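Local coordinates for dihydrofolate reductase (Moritella profunda, PDB 3IA4), which probably catalyses the NADPH-dependent reduction of 7,8-dihydrofolate to tetrahydrofolate, and binds NADPH and the inhibitor methotrexate together, at residues A[31-36]-A[56-61]; A[68-71]-A[75-78]. All blocks are in the same frame, centred on the assembly; numbering follows the deposited sequence.

Contact 1: A[31-36]-A[56-61]. With MTX (methotrexate), chain F.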
loop_
_atom_site.group_PDB
_atom_site.type_symbol
_atom_site.label_atom_id
_atom_site.label_comp_id
_atom_site.label_asym_id
_atom_site.label_seq_id
_atom_site.Cartn_x
_atom_site.Cartn_y
_atom_site.Cartn_z
ATOM N N LEU A 31 1.944 10.445 -5.673
ATOM C CA LEU A 31 0.590 10.186 -5.214
ATOM C C LEU A 31 0.621 9.419 -3.905
ATOM O O LEU A 31 -0.141 9.706 -2.975
ATOM C CB LEU A 31 -0.167 9.377 -6.298
ATOM C CG LEU A 31 -1.644 9.034 -6.108
ATOM C CD1 LEU A 31 -2.271 8.597 -7.448
ATOM C CD2 LEU A 31 -1.783 7.935 -5.014
ATOM N N PHE A 32 1.473 8.396 -3.839
ATOM C CA PHE A 32 1.585 7.605 -2.616
ATOM C C PHE A 32 2.008 8.514 -1.435
ATOM O O PHE A 32 1.488 8.454 -0.295
ATOM C CB PHE A 32 2.606 6.475 -2.855
ATOM C CG PHE A 32 3.081 5.797 -1.615
ATOM C CD1 PHE A 32 2.327 4.761 -1.027
ATOM C CD2 PHE A 32 4.269 6.179 -1.001
ATOM C CE1 PHE A 32 2.756 4.138 0.105
ATOM C CE2 PHE A 32 4.681 5.584 0.164
ATOM C CZ PHE A 32 3.966 4.523 0.708
ATOM N N LYS A 33 2.993 9.329 -1.700
ATOM C CA LYS A 33 3.454 10.237 -0.640
ATOM C C LYS A 33 2.355 11.181 -0.144
ATOM O O LYS A 33 2.155 11.323 1.081
ATOM C CB LYS A 33 4.642 11.044 -1.153
ATOM C CG LYS A 33 5.271 11.880 -0.023
ATOM C CD LYS A 33 6.255 12.862 -0.687
ATOM C CE LYS A 33 6.912 13.765 0.348
ATOM N NZ LYS A 33 8.294 13.274 0.703
ATOM N N ARG A 34 1.626 11.834 -1.057
ATOM C CA ARG A 34 0.557 12.709 -0.629
ATOM C C ARG A 34 -0.472 11.965 0.237
ATOM O O ARG A 34 -1.067 12.531 1.190
ATOM C CB ARG A 34 -0.203 13.313 -1.816
ATOM C CG ARG A 34 0.591 14.138 -2.797
ATOM C CD ARG A 34 -0.400 14.834 -3.762
ATOM N NE ARG A 34 -0.911 13.978 -4.850
ATOM C CZ ARG A 34 -0.220 13.731 -5.970
ATOM N NH1 ARG A 34 0.995 14.240 -6.117
ATOM N NH2 ARG A 34 -0.723 12.966 -6.933
ATOM N N ALA A 35 -0.708 10.694 -0.092
ATOM C CA ALA A 35 -1.780 9.988 0.561
ATOM C C ALA A 35 -1.398 9.420 1.927
ATOM O O ALA A 35 -2.271 9.113 2.761
ATOM C CB ALA A 35 -2.339 8.815 -0.367
ATOM N N THR A 36 -0.096 9.277 2.140
ATOM C CA THR A 36 0.394 8.631 3.356
ATOM C C THR A 36 1.107 9.602 4.334
ATOM O O THR A 36 1.241 9.264 5.511
ATOM C CB THR A 36 1.352 7.473 3.057
ATOM O OG1 THR A 36 2.458 7.952 2.297
ATOM C CG2 THR A 36 0.604 6.368 2.228
ATOM N N PRO A 56 10.317 9.252 5.510
ATOM C CA PRO A 56 10.082 10.367 6.465
ATOM C C PRO A 56 8.633 10.801 6.635
ATOM O O PRO A 56 7.780 10.611 5.752
ATOM C CB PRO A 56 10.949 11.541 5.886
ATOM C CG PRO A 56 11.866 10.870 4.866
ATOM C CD PRO A 56 11.176 9.610 4.370
ATOM N N GLY A 57 8.294 11.402 7.778
ATOM C CA GLY A 57 7.000 12.054 7.940
ATOM C C GLY A 57 5.895 11.062 8.284
ATOM O O GLY A 57 4.719 11.424 8.312
ATOM N N ARG A 58 6.321 9.818 8.494
ATOM C CA ARG A 58 5.428 8.691 8.792
ATOM C C ARG A 58 6.007 7.788 9.839
ATOM O O ARG A 58 7.180 7.501 9.800
ATOM C CB ARG A 58 5.186 7.897 7.482
ATOM C CG ARG A 58 4.205 8.606 6.522
ATOM C CD ARG A 58 4.461 8.308 5.054
ATOM N NE ARG A 58 5.677 8.998 4.644
ATOM C CZ ARG A 58 6.095 9.104 3.382
ATOM N NH1 ARG A 58 5.408 8.539 2.345
ATOM N NH2 ARG A 58 7.237 9.734 3.155
ATOM N N LEU A 59 5.161 7.261 10.771
ATOM C CA LEU A 59 5.576 6.179 11.666
ATOM C C LEU A 59 5.658 4.918 10.814
ATOM O O LEU A 59 4.631 4.505 10.289
ATOM C CB LEU A 59 4.531 5.976 12.784
ATOM C CG LEU A 59 4.764 4.775 13.705
ATOM C CD1 LEU A 59 6.186 4.746 14.273
ATOM C CD2 LEU A 59 3.652 4.668 14.834
ATOM N N ASN A 60 6.860 4.360 10.653
ATOM C CA ASN A 60 7.006 3.166 9.796
ATOM C C ASN A 60 6.885 1.924 10.691
ATOM O O ASN A 60 7.737 1.696 11.523
ATOM C CB ASN A 60 8.384 3.117 9.083
ATOM C CG ASN A 60 8.524 4.125 7.936
ATOM O OD1 ASN A 60 9.012 3.773 6.875
ATOM N ND2 ASN A 60 8.174 5.389 8.165
ATOM N N ILE A 61 5.866 1.067 10.471
ATOM C CA ILE A 61 5.685 -0.149 11.281
ATOM C C ILE A 61 5.922 -1.315 10.337
ATOM O O ILE A 61 5.308 -1.338 9.285
ATOM C CB ILE A 61 4.247 -0.180 11.869
ATOM C CG1 ILE A 61 4.027 1.033 12.777
ATOM C CG2 ILE A 61 3.930 -1.541 12.572
ATOM C CD1 ILE A 61 2.563 1.277 13.138
HETATM N N1 MTX F . 1.952 3.209 -4.743
HETATM C C2 MTX F . 0.736 3.083 -4.170
HETATM N NA2 MTX F . -0.295 3.711 -4.767
HETATM N N3 MTX F . 0.571 2.357 -3.025
HETATM C C4 MTX F . 1.634 1.747 -2.417
HETATM N NA4 MTX F . 1.416 1.031 -1.341
HETATM C C4A MTX F . 2.868 1.898 -2.966
HETATM N N5 MTX F . 3.953 1.329 -2.339
HETATM C C6 MTX F . 5.193 1.474 -2.907
HETATM C C7 MTX F . 5.411 2.207 -4.072
HETATM N N8 MTX F . 4.306 2.809 -4.691
HETATM C C8A MTX F . 3.049 2.633 -4.124
HETATM C C9 MTX F . 6.357 0.796 -2.193
HETATM N N10 MTX F . 7.667 1.224 -2.683
HETATM C CM MTX F . 8.482 0.196 -3.376
HETATM C C11 MTX F . 9.131 5.114 -2.048
HETATM C C12 MTX F . 9.890 4.191 -2.755
HETATM C C13 MTX F . 9.424 2.908 -2.956
HETATM C C14 MTX F . 8.166 2.549 -2.472
HETATM C C15 MTX F . 7.417 3.504 -1.789
HETATM C C16 MTX F . 7.901 4.751 -1.497
HETATM C C MTX F . 9.547 6.509 -1.854
HETATM O O MTX F . 10.885 6.871 -1.860
HETATM N N MTX F . 8.563 7.395 -1.725
HETATM C CA MTX F . 8.760 8.775 -1.382
HETATM C CT MTX F . 7.860 9.130 -0.219
HETATM O O1 MTX F . 6.762 8.512 -0.076
HETATM O O2 MTX F . 8.201 10.053 0.562
HETATM C CB MTX F . 8.398 9.716 -2.538
HETATM C CG MTX F . 9.287 9.474 -3.756
HETATM C CD MTX F . 10.757 9.857 -3.553
HETATM O OE1 MTX F . 11.598 9.740 -4.492
HETATM O OE2 MTX F . 11.173 10.291 -2.459
#
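R58 reaches back from the loop before strand 60-63 and gives NH1 to OG1 of T36 on helix 26-36, 3.0 Å away with the hydroxyl oxygen tilted from the guanidinium plane. T36 OG1 in turn donates to F32 O one turn earlier, 2.8 Å, from above the carbonyl plane, so the hydroxyl relays R58 to the helix backbone. On its other flank the guanidinium holds P56 O side-on with two nitrogens, NE and NH2, the oxygen lying in its plane; this fixes the rotation of the group. A bend at chi3 (-72°) turns the remaining N-H groups toward the ligand.

The charged contacts centre on one methotrexate carboxylate. R58 grips it with two hydrogen bonds: NH1 to O1, 2.8 Å, and NH2 to O2, also 2.8 Å and almost straight at 178°. K33 NZ adds a bond to O2 of 3.2 Å, and the two cations, K33 NZ and R58 NH2, lie 4.4 Å apart around this shared anion. A leucine in place of R58 would probably leave the carboxylate without its two-pronged charged partner and P56 O without both donors.

Apolar contact falls to F32. Its CG stands anti to the backbone N (chi1 165°), which puts one ring face under N5 of the pteridine; CD1 comes within 3.4 Å of MTX C4, while CE2 passes R58 NH1 at 3.7 Å.

This is the folate pocket of dihydrofolate reductase, with E28 also bonded to methotrexate. F32 rests on I6 of strand 2-9 and on L55; T36 and R58 both touch I41 of strand 41-44, and the backbones of L59 and I61 pair with that strand.

Contact 2: A[68-71]-A[75-78]; sequences DYQP and TVVA. With NDP (NADPH dihydro-nicotinamide-adenine-dinucleotide phosphate), chain E.
V76 turns CG1 away from its own nitrogen (chi1 172°), which swings CG2 toward residues 68-71. Q70 starts extended, then folds at chi2 (58°), which brings its amide back alongside V76, the two side chains running past each other in opposite directions. V76 CG2 is the hub: it meets P71 CD at 3.6 Å, Y69 O at 3.7 Å and, more loosely, the Y69 ring at CD1, 4.1 Å, which it approaches obliquely. P71 CD also lies over one face of that ring, offset toward its rim.

V76 belongs to strand 75-77, at one edge of the eight-stranded dihydrofolate reductase sheet, on its nucleotide side, and 68-71 is part of the loop that leads into it from strand 60-63. A water joins the two segments, giving a hydrogen to Q70 OE1 and accepting one from V76 N, 3.0 Å. Q70 NE2 bonds P71 O at 2.9 Å, with that oxygen in its amide plane, and V74 O as well, so both ends of the amide are engaged. Y69 packs on F48 of helix 45-51 and makes a cation-pi contact with R45, an NADPH-binding residue; A78 O approaches C2A of the cofactor's adenine at 3.3 Å.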
loop_
_atom_site.group_PDB
_atom_site.type_symbol
_atom_site.label_atom_id
_atom_site.label_comp_id
_atom_site.label_asym_id
_atom_site.label_seq_id
_atom_site.Cartn_x
_atom_site.Cartn_y
_atom_site.Cartn_z
ATOM N N ASP A 68 15.303 -11.300 15.753
ATOM C CA ASP A 68 16.447 -10.375 15.711
ATOM C C ASP A 68 16.426 -9.361 14.540
ATOM O O ASP A 68 17.431 -8.694 14.249
ATOM C CB ASP A 68 17.772 -11.150 15.770
ATOM N N TYR A 69 15.277 -9.233 13.879
ATOM C CA TYR A 69 15.158 -8.314 12.735
ATOM C C TYR A 69 14.837 -6.914 13.257
ATOM O O TYR A 69 13.803 -6.698 13.881
ATOM C CB TYR A 69 14.060 -8.796 11.768
ATOM C CG TYR A 69 13.940 -7.965 10.512
ATOM C CD1 TYR A 69 12.888 -7.076 10.358
ATOM C CD2 TYR A 69 14.885 -8.052 9.497
ATOM C CE1 TYR A 69 12.783 -6.303 9.203
ATOM C CE2 TYR A 69 14.776 -7.276 8.342
ATOM C CZ TYR A 69 13.707 -6.430 8.204
ATOM O OH TYR A 69 13.559 -5.694 7.048
ATOM N N GLN A 70 15.738 -5.964 13.042
ATOM C CA GLN A 70 15.531 -4.646 13.634
ATOM C C GLN A 70 16.211 -3.516 12.885
ATOM O O GLN A 70 17.259 -2.972 13.323
ATOM C CB GLN A 70 15.957 -4.613 15.099
ATOM C CG GLN A 70 15.681 -3.234 15.695
ATOM C CD GLN A 70 14.200 -2.855 15.585
ATOM O OE1 GLN A 70 13.364 -3.404 16.318
ATOM N NE2 GLN A 70 13.867 -1.928 14.661
ATOM N N PRO A 71 15.640 -3.143 11.744
ATOM C CA PRO A 71 16.237 -2.044 10.985
ATOM C C PRO A 71 16.168 -0.722 11.773
ATOM O O PRO A 71 15.269 -0.508 12.605
ATOM C CB PRO A 71 15.369 -1.984 9.711
ATOM C CG PRO A 71 14.553 -3.328 9.732
ATOM C CD PRO A 71 14.359 -3.585 11.161
ATOM N N THR A 75 9.610 0.579 13.528
ATOM C CA THR A 75 9.134 -0.214 14.629
ATOM C C THR A 75 8.732 -1.576 14.093
ATOM O O THR A 75 7.823 -1.654 13.261
ATOM C CB THR A 75 7.907 0.480 15.238
ATOM O OG1 THR A 75 8.349 1.764 15.735
ATOM C CG2 THR A 75 7.264 -0.396 16.342
ATOM N N VAL A 76 9.409 -2.636 14.557
ATOM C CA VAL A 76 9.087 -3.998 14.096
ATOM C C VAL A 76 8.134 -4.630 15.063
ATOM O O VAL A 76 8.360 -4.609 16.292
ATOM C CB VAL A 76 10.358 -4.872 13.969
ATOM C CG1 VAL A 76 10.006 -6.335 13.676
ATOM C CG2 VAL A 76 11.242 -4.261 12.834
ATOM N N VAL A 77 7.056 -5.204 14.535
ATOM C CA VAL A 77 6.053 -5.890 15.386
ATOM C C VAL A 77 5.835 -7.288 14.859
ATOM O O VAL A 77 6.001 -7.540 13.644
ATOM C CB VAL A 77 4.735 -5.152 15.412
ATOM C CG1 VAL A 77 4.870 -3.771 16.152
ATOM C CG2 VAL A 77 4.240 -4.931 13.983
ATOM N N ALA A 78 5.448 -8.220 15.740
ATOM C CA ALA A 78 5.392 -9.603 15.319
ATOM C C ALA A 78 3.990 -10.104 15.013
ATOM O O ALA A 78 3.807 -11.274 14.622
ATOM C CB ALA A 78 6.054 -10.520 16.408
HETATM P PA NDP E . 5.183 -8.488 2.206
HETATM O O1A NDP E . 3.716 -8.620 2.519
HETATM O O2A NDP E . 5.803 -7.155 1.920
HETATM O O5B NDP E . 6.118 -9.188 3.351
HETATM C C5B NDP E . 5.751 -10.500 3.831
HETATM C C4B NDP E . 6.647 -10.759 5.036
HETATM O O4B NDP E . 6.057 -10.055 6.137
HETATM C C3B NDP E . 6.534 -12.231 5.506
HETATM O O3B NDP E . 7.421 -13.053 4.754
HETATM C C2B NDP E . 6.842 -12.156 6.992
HETATM O O2B NDP E . 8.202 -11.776 7.225
HETATM C C1B NDP E . 6.061 -10.900 7.324
HETATM N N9A NDP E . 4.675 -11.160 7.771
HETATM C C8A NDP E . 3.610 -11.315 6.969
HETATM N N7A NDP E . 2.477 -11.439 7.691
HETATM C C5A NDP E . 2.834 -11.340 9.001
HETATM C C6A NDP E . 2.154 -11.341 10.304
HETATM N N6A NDP E . 0.800 -11.533 10.430
HETATM N N1A NDP E . 2.971 -11.172 11.400
HETATM C C2A NDP E . 4.283 -10.967 11.364
HETATM N N3A NDP E . 4.949 -10.955 10.212
HETATM C C4A NDP E . 4.269 -11.130 9.030
HETATM O O3 NDP E . 5.600 -9.495 1.010
HETATM P PN NDP E . 5.018 -9.911 -0.431
HETATM O O1N NDP E . 3.659 -10.479 -0.249
HETATM O O2N NDP E . 6.059 -10.721 -1.115
HETATM O O5D NDP E . 4.790 -8.518 -1.152
HETATM C C5D NDP E . 5.922 -7.822 -1.656
HETATM C C4D NDP E . 5.692 -7.472 -3.122
HETATM O O4D NDP E . 4.646 -6.438 -3.231
HETATM C C3D NDP E . 6.923 -6.885 -3.828
HETATM O O3D NDP E . 6.934 -7.342 -5.194
HETATM C C2D NDP E . 6.664 -5.377 -3.837
HETATM O O2D NDP E . 7.339 -4.665 -4.904
HETATM C C1D NDP E . 5.173 -5.367 -4.038
HETATM N N1N NDP E . 4.482 -4.170 -3.571
HETATM C C2N NDP E . 3.705 -3.524 -4.442
HETATM C C3N NDP E . 2.946 -2.462 -4.019
HETATM C C7N NDP E . 2.099 -1.753 -5.030
HETATM O O7N NDP E . 1.321 -0.912 -4.631
HETATM N N7N NDP E . 2.092 -2.102 -6.320
HETATM C C4N NDP E . 2.934 -1.915 -2.600
HETATM C C5N NDP E . 3.769 -2.765 -1.769
HETATM C C6N NDP E . 4.526 -3.795 -2.273
HETATM P P2B NDP E . 9.171 -12.694 8.150
HETATM O O1X NDP E . 10.304 -11.798 8.397
HETATM O O2X NDP E . 8.303 -13.094 9.294
HETATM O O3X NDP E . 9.445 -13.921 7.324
HETATM O O HOH W 1 11.118 -2.143 16.968
#

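Contact 1 is largely buried and lines the methotrexate pocket; contact 2 lies at the surface, near the adenine end of NADPH, with their centres about 19 Å apart. They meet through neighbouring parallel strands of one sheet: N60 O probably accepts from T75 N, and I61 packs on V77. Their chemistry follows their place. In the interior, 31-36 and 56-61 are joined by one direct hydrogen bond and by charges that converge on a ligand carboxylate, whereas 68-71 and 75-78, only a short loop apart, rely mainly on one valine side chain and a bridging water. Contact 1 joins the end of helix 26-36 to the loop leading into strand 60-63; contact 2 folds a loop against the sheet's edge strand.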